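Local coordinates for protein aminotransferase (Neisseria meningitidis Z2491, PDB 3JTX) that probably transfers amino groups between amino acids and keto acids, using pyridoxal phosphate held as a Schiff base on a lysine, at residues Glu305-Phe318 / Val378-Val392. Sequence-based numbering, arbitrary orientation.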
loop_
_atom_site.group_PDB
_atom_site.type_symbol
_atom_site.label_atom_id
_atom_site.label_comp_id
_atom_site.label_asym_id
_atom_site.label_seq_id
_atom_site.Cartn_x
_atom_site.Cartn_y
_atom_site.Cartn_z
ATOM N N GLU A 305 -22.465 9.080 24.857
ATOM C CA GLU A 305 -23.868 9.495 24.937
ATOM C C GLU A 305 -24.754 8.394 24.363
ATOM O O GLU A 305 -25.745 8.003 24.963
ATOM C CB GLU A 305 -24.061 10.807 24.172
ATOM C CG GLU A 305 -25.473 11.358 24.199
ATOM C CD GLU A 305 -25.659 12.608 23.330
ATOM O OE1 GLU A 305 -24.769 12.924 22.495
ATOM O OE2 GLU A 305 -26.720 13.256 23.477
ATOM N N LYS A 306 -24.370 7.854 23.209
ATOM C CA LYS A 306 -25.154 6.794 22.591
ATOM C C LYS A 306 -25.306 5.573 23.513
ATOM O O LYS A 306 -26.415 5.074 23.708
ATOM C CB LYS A 306 -24.519 6.346 21.266
ATOM C CG LYS A 306 -24.479 7.428 20.191
ATOM C CD LYS A 306 -23.839 6.915 18.911
ATOM C CE LYS A 306 -23.088 8.005 18.150
ATOM N NZ LYS A 306 -22.551 7.465 16.861
ATOM N N PHE A 307 -24.187 5.086 24.054
ATOM C CA PHE A 307 -24.194 3.890 24.902
ATOM C C PHE A 307 -24.953 4.132 26.208
ATOM O O PHE A 307 -25.671 3.252 26.672
ATOM C CB PHE A 307 -22.773 3.424 25.217
ATOM C CG PHE A 307 -22.175 2.539 24.161
ATOM C CD1 PHE A 307 -22.354 1.168 24.209
ATOM C CD2 PHE A 307 -21.443 3.078 23.128
ATOM C CE1 PHE A 307 -21.804 0.346 23.243
ATOM C CE2 PHE A 307 -20.883 2.270 22.156
ATOM C CZ PHE A 307 -21.066 0.892 22.215
ATOM N N GLU A 308 -24.770 5.320 26.793
ATOM C CA GLU A 308 -25.441 5.700 28.021
ATOM C C GLU A 308 -26.954 5.563 27.918
ATOM O O GLU A 308 -27.601 5.205 28.889
ATOM C CB GLU A 308 -25.118 7.151 28.388
ATOM C CG GLU A 308 -23.904 7.293 29.233
ATOM C CD GLU A 308 -23.522 8.745 29.481
ATOM O OE1 GLU A 308 -24.214 9.664 28.963
ATOM O OE2 GLU A 308 -22.513 8.953 30.190
ATOM N N ARG A 309 -27.501 5.856 26.739
ATOM C CA ARG A 309 -28.940 5.811 26.514
ATOM C C ARG A 309 -29.412 4.450 25.996
ATOM O O ARG A 309 -30.463 3.959 26.414
ATOM C CB ARG A 309 -29.338 6.930 25.560
ATOM C CG ARG A 309 -28.979 8.312 26.113
ATOM C CD ARG A 309 -29.429 9.452 25.216
ATOM N NE ARG A 309 -30.885 9.481 25.050
ATOM C CZ ARG A 309 -31.540 10.205 24.137
ATOM N NH1 ARG A 309 -30.886 11.008 23.298
ATOM N NH2 ARG A 309 -32.865 10.126 24.071
ATOM N N VAL A 310 -28.623 3.828 25.118
ATOM C CA VAL A 310 -28.999 2.560 24.491
ATOM C C VAL A 310 -28.933 1.354 25.444
ATOM O O VAL A 310 -29.826 0.507 25.431
ATOM C CB VAL A 310 -28.131 2.280 23.221
ATOM C CG1 VAL A 310 -28.332 0.863 22.725
ATOM C CG2 VAL A 310 -28.436 3.290 22.128
ATOM N N ILE A 311 -27.872 1.247 26.248
ATOM C CA ILE A 311 -27.697 0.057 27.080
ATOM C C ILE A 311 -28.891 -0.145 28.025
ATOM O O ILE A 311 -29.466 -1.242 28.054
ATOM C CB ILE A 311 -26.344 0.050 27.839
ATOM C CG1 ILE A 311 -25.182 -0.151 26.863
ATOM C CG2 ILE A 311 -26.337 -1.025 28.931
ATOM C CD1 ILE A 311 -25.144 -1.517 26.174
ATOM N N PRO A 312 -29.288 0.900 28.778
ATOM C CA PRO A 312 -30.444 0.698 29.669
ATOM C C PRO A 312 -31.754 0.388 28.934
ATOM O O PRO A 312 -32.616 -0.295 29.493
ATOM C CB PRO A 312 -30.557 2.010 30.465
ATOM C CG PRO A 312 -29.523 2.921 29.945
ATOM C CD PRO A 312 -28.718 2.254 28.878
ATOM N N ILE A 313 -31.909 0.869 27.698
ATOM C CA ILE A 313 -33.109 0.532 26.916
ATOM C C ILE A 313 -33.083 -0.969 26.599
ATOM O O ILE A 313 -34.045 -1.682 26.875
ATOM C CB ILE A 313 -33.241 1.375 25.622
ATOM C CG1 ILE A 313 -33.477 2.848 25.967
ATOM C CG2 ILE A 313 -34.408 0.892 24.765
ATOM C CD1 ILE A 313 -33.401 3.772 24.770
ATOM N N LEU A 314 -31.963 -1.450 26.064
ATOM C CA LEU A 314 -31.857 -2.864 25.698
ATOM C C LEU A 314 -31.974 -3.786 26.917
ATOM O O LEU A 314 -32.513 -4.899 26.826
ATOM C CB LEU A 314 -30.533 -3.136 24.958
ATOM C CG LEU A 314 -30.383 -2.528 23.557
ATOM C CD1 LEU A 314 -28.964 -2.809 23.016
ATOM C CD2 LEU A 314 -31.491 -3.032 22.597
ATOM N N GLN A 315 -31.479 -3.325 28.059
ATOM C CA GLN A 315 -31.517 -4.135 29.285
ATOM C C GLN A 315 -32.933 -4.440 29.788
ATOM O O GLN A 315 -33.099 -5.271 30.667
ATOM C CB GLN A 315 -30.691 -3.478 30.393
ATOM C CG GLN A 315 -29.188 -3.663 30.227
ATOM C CD GLN A 315 -28.381 -2.854 31.225
ATOM O OE1 GLN A 315 -28.842 -1.827 31.730
ATOM N NE2 GLN A 315 -27.168 -3.311 31.510
ATOM N N GLN A 316 -33.944 -3.784 29.225
ATOM C CA GLN A 316 -35.325 -4.102 29.542
ATOM C C GLN A 316 -35.693 -5.516 29.129
ATOM O O GLN A 316 -36.564 -6.104 29.727
ATOM C CB GLN A 316 -36.283 -3.128 28.856
ATOM C CG GLN A 316 -36.224 -1.707 29.387
ATOM C CD GLN A 316 -37.036 -0.755 28.540
ATOM O OE1 GLN A 316 -38.122 -0.359 28.922
ATOM N NE2 GLN A 316 -36.531 -0.419 27.370
ATOM N N VAL A 317 -35.039 -6.042 28.095
ATOM C CA VAL A 317 -35.385 -7.346 27.516
ATOM C C VAL A 317 -34.170 -8.276 27.392
ATOM O O VAL A 317 -34.306 -9.486 27.557
ATOM C CB VAL A 317 -36.076 -7.145 26.143
ATOM C CG1 VAL A 317 -36.104 -8.428 25.332
ATOM C CG2 VAL A 317 -37.502 -6.606 26.350
ATOM N N PHE A 318 -32.986 -7.713 27.149
ATOM C CA PHE A 318 -31.795 -8.509 26.850
ATOM C C PHE A 318 -30.799 -8.566 27.987
ATOM O O PHE A 318 -30.741 -7.669 28.824
ATOM C CB PHE A 318 -31.094 -7.940 25.611
ATOM C CG PHE A 318 -31.969 -7.924 24.400
ATOM C CD1 PHE A 318 -32.194 -9.090 23.679
ATOM C CD2 PHE A 318 -32.599 -6.758 23.995
ATOM C CE1 PHE A 318 -33.023 -9.084 22.576
ATOM C CE2 PHE A 318 -33.420 -6.747 22.884
ATOM C CZ PHE A 318 -33.644 -7.914 22.179
ATOM N N VAL A 378 -22.857 3.750 15.294
ATOM C CA VAL A 378 -22.175 4.771 14.488
ATOM C C VAL A 378 -23.113 5.863 13.963
ATOM O O VAL A 378 -22.682 6.994 13.752
ATOM C CB VAL A 378 -21.358 4.131 13.336
ATOM C CG1 VAL A 378 -20.217 3.276 13.925
ATOM C CG2 VAL A 378 -22.226 3.291 12.412
ATOM N N ALA A 379 -24.384 5.521 13.760
ATOM C CA ALA A 379 -25.415 6.496 13.430
ATOM C C ALA A 379 -25.617 7.460 14.603
ATOM O O ALA A 379 -25.093 7.231 15.701
ATOM C CB ALA A 379 -26.706 5.780 13.099
ATOM N N ASP A 380 -26.381 8.529 14.395
ATOM C CA ASP A 380 -26.561 9.520 15.465
ATOM C C ASP A 380 -27.389 8.968 16.610
ATOM O O ASP A 380 -28.085 7.953 16.457
ATOM C CB ASP A 380 -27.117 10.858 14.966
ATOM C CG ASP A 380 -28.513 10.763 14.373
ATOM O OD1 ASP A 380 -29.387 10.001 14.850
ATOM O OD2 ASP A 380 -28.726 11.506 13.409
ATOM N N VAL A 381 -27.275 9.633 17.756
ATOM C CA VAL A 381 -27.907 9.190 18.989
ATOM C C VAL A 381 -29.421 8.995 18.848
ATOM O O VAL A 381 -29.952 7.994 19.322
ATOM C CB VAL A 381 -27.562 10.130 20.192
ATOM C CG1 VAL A 381 -28.109 11.536 19.979
ATOM C CG2 VAL A 381 -28.090 9.542 21.494
ATOM N N ALA A 382 -30.104 9.935 18.194
ATOM C CA ALA A 382 -31.551 9.834 18.017
ATOM C C ALA A 382 -31.901 8.556 17.259
ATOM O O ALA A 382 -32.816 7.838 17.649
ATOM C CB ALA A 382 -32.123 11.074 17.296
ATOM N N THR A 383 -31.145 8.265 16.199
ATOM C CA THR A 383 -31.356 7.048 15.405
ATOM C C THR A 383 -31.083 5.780 16.222
ATOM O O THR A 383 -31.857 4.809 16.144
ATOM C CB THR A 383 -30.473 7.058 14.138
ATOM O OG1 THR A 383 -30.846 8.174 13.339
ATOM C CG2 THR A 383 -30.643 5.773 13.314
ATOM N N CYS A 384 -29.993 5.787 16.994
ATOM C CA CYS A 384 -29.625 4.625 17.822
ATOM C C CYS A 384 -30.666 4.317 18.897
ATOM O O CYS A 384 -31.015 3.151 19.118
ATOM C CB CYS A 384 -28.257 4.827 18.498
ATOM S SG CYS A 384 -26.883 4.816 17.339
ATOM N N VAL A 385 -31.124 5.364 19.576
ATOM C CA VAL A 385 -32.102 5.249 20.650
ATOM C C VAL A 385 -33.417 4.705 20.105
ATOM O O VAL A 385 -33.998 3.784 20.683
ATOM C CB VAL A 385 -32.332 6.619 21.337
ATOM C CG1 VAL A 385 -33.633 6.623 22.176
ATOM C CG2 VAL A 385 -31.125 6.963 22.188
ATOM N N LYS A 386 -33.872 5.261 18.987
ATOM C CA LYS A 386 -35.088 4.753 18.340
ATOM C C LYS A 386 -34.924 3.294 17.912
ATOM O O LYS A 386 -35.851 2.510 18.051
ATOM C CB LYS A 386 -35.466 5.576 17.121
ATOM C CG LYS A 386 -36.678 5.018 16.404
ATOM C CD LYS A 386 -37.162 5.915 15.291
ATOM C CE LYS A 386 -38.542 5.464 14.811
ATOM N NZ LYS A 386 -38.463 4.210 14.025
ATOM N N ALA A 387 -33.764 2.950 17.360
ATOM C CA ALA A 387 -33.489 1.556 16.994
ATOM C C ALA A 387 -33.591 0.640 18.225
ATOM O O ALA A 387 -34.225 -0.419 18.165
ATOM C CB ALA A 387 -32.110 1.434 16.329
ATOM N N ALA A 388 -33.003 1.064 19.347
ATOM C CA ALA A 388 -33.007 0.251 20.565
ATOM C C ALA A 388 -34.441 0.027 21.054
ATOM O O ALA A 388 -34.827 -1.085 21.407
ATOM C CB ALA A 388 -32.153 0.905 21.659
ATOM N N GLU A 389 -35.224 1.098 21.056
ATOM C CA GLU A 389 -36.637 1.029 21.428
ATOM C C GLU A 389 -37.430 0.092 20.521
ATOM O O GLU A 389 -38.222 -0.710 20.995
ATOM C CB GLU A 389 -37.251 2.429 21.401
ATOM C CG GLU A 389 -36.775 3.312 22.546
ATOM C CD GLU A 389 -37.169 4.770 22.382
ATOM O OE1 GLU A 389 -37.659 5.153 21.290
ATOM O OE2 GLU A 389 -36.984 5.542 23.349
ATOM N N ASP A 390 -37.198 0.185 19.218
ATOM C CA ASP A 390 -37.892 -0.660 18.257
ATOM C C ASP A 390 -37.492 -2.127 18.416
ATOM O O ASP A 390 -38.349 -3.005 18.341
ATOM C CB ASP A 390 -37.648 -0.166 16.821
ATOM C CG ASP A 390 -38.308 1.203 16.543
ATOM O OD1 ASP A 390 -39.193 1.615 17.318
ATOM O OD2 ASP A 390 -37.934 1.868 15.564
ATOM N N ILE A 391 -36.205 -2.396 18.651
ATOM C CA ILE A 391 -35.753 -3.773 18.866
ATOM C C ILE A 391 -36.449 -4.371 20.114
ATOM O O ILE A 391 -36.982 -5.482 20.069
ATOM C CB ILE A 391 -34.206 -3.871 18.985
ATOM C CG1 ILE A 391 -33.543 -3.525 17.647
ATOM C CG2 ILE A 391 -33.767 -5.280 19.420
ATOM C CD1 ILE A 391 -32.042 -3.199 17.725
ATOM N N VAL A 392 -36.452 -3.617 21.213
ATOM C CA VAL A 392 -37.057 -4.072 22.468
ATOM C C VAL A 392 -38.538 -4.412 22.304
ATOM O O VAL A 392 -38.995 -5.452 22.805
ATOM C CB VAL A 392 -36.849 -3.038 23.619
ATOM C CG1 VAL A 392 -37.822 -3.290 24.783
ATOM C CG2 VAL A 392 -35.398 -3.055 24.099
#
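Ile313 and Ala388 meet at the apolar centre of two helices that run side by side in the same direction, their axes 9.0 Å apart and only 4° from parallel. Isoleucine, with branches of unequal length, fills the hole among Val385, Ala388, Glu389 and Val392 in two directions: CG2 rests on Ala388 CB at 3.8 Å, while CD1 reaches back toward the N-terminal end to Val385 CG1, the two side chains crossing at about a right angle. Alanine suits this place because its lone methyl lets the helices come close, and Val310 CG1 and Leu314 CD2 also settle against it. Val310 turns its other branch, CG2, to Cys384 CB.

Val392 straddles the far end, its fork serving two neighbours: with chi1 at 163°, CG1 swings out to Val317 CG2 at 3.7 Å while CG2 stays against the backbone of Leu314 and Ile313, 3.4 Å from Ile313 O. Phe318 brings its CE2 to Ile391 CG2 at 3.8 Å, with Val317 CG1 over one ring face. Gln316 folds back, its NE2 giving a nearly straight bond of 2.8 Å to Ile313 O.

On the solvent side Val385 CG2 sits 3.7 Å above the plane of the Arg309 guanidinium, over its centre, joining an apolar contact to an exposed charge. Lys306 is buried: its methylenes pass Val381 and Cys384, and its ammonium meets Ala379 O at 2.8 Å, 42° out of the carbonyl plane and off the lone pairs, plus Val378 O weakly, Leu377 O and His42. Asp380 N-caps helix 381-394, OD1 taking Thr383 N. Helix 294-314 lies on strand 328-332 of the three-stranded antiparallel sheet, and helix 381-394, alongside, reaches helix 338-349 through Ile391, a pairing consistent with the small C-terminal domain of fold-type I PLP-dependent aminotransferases.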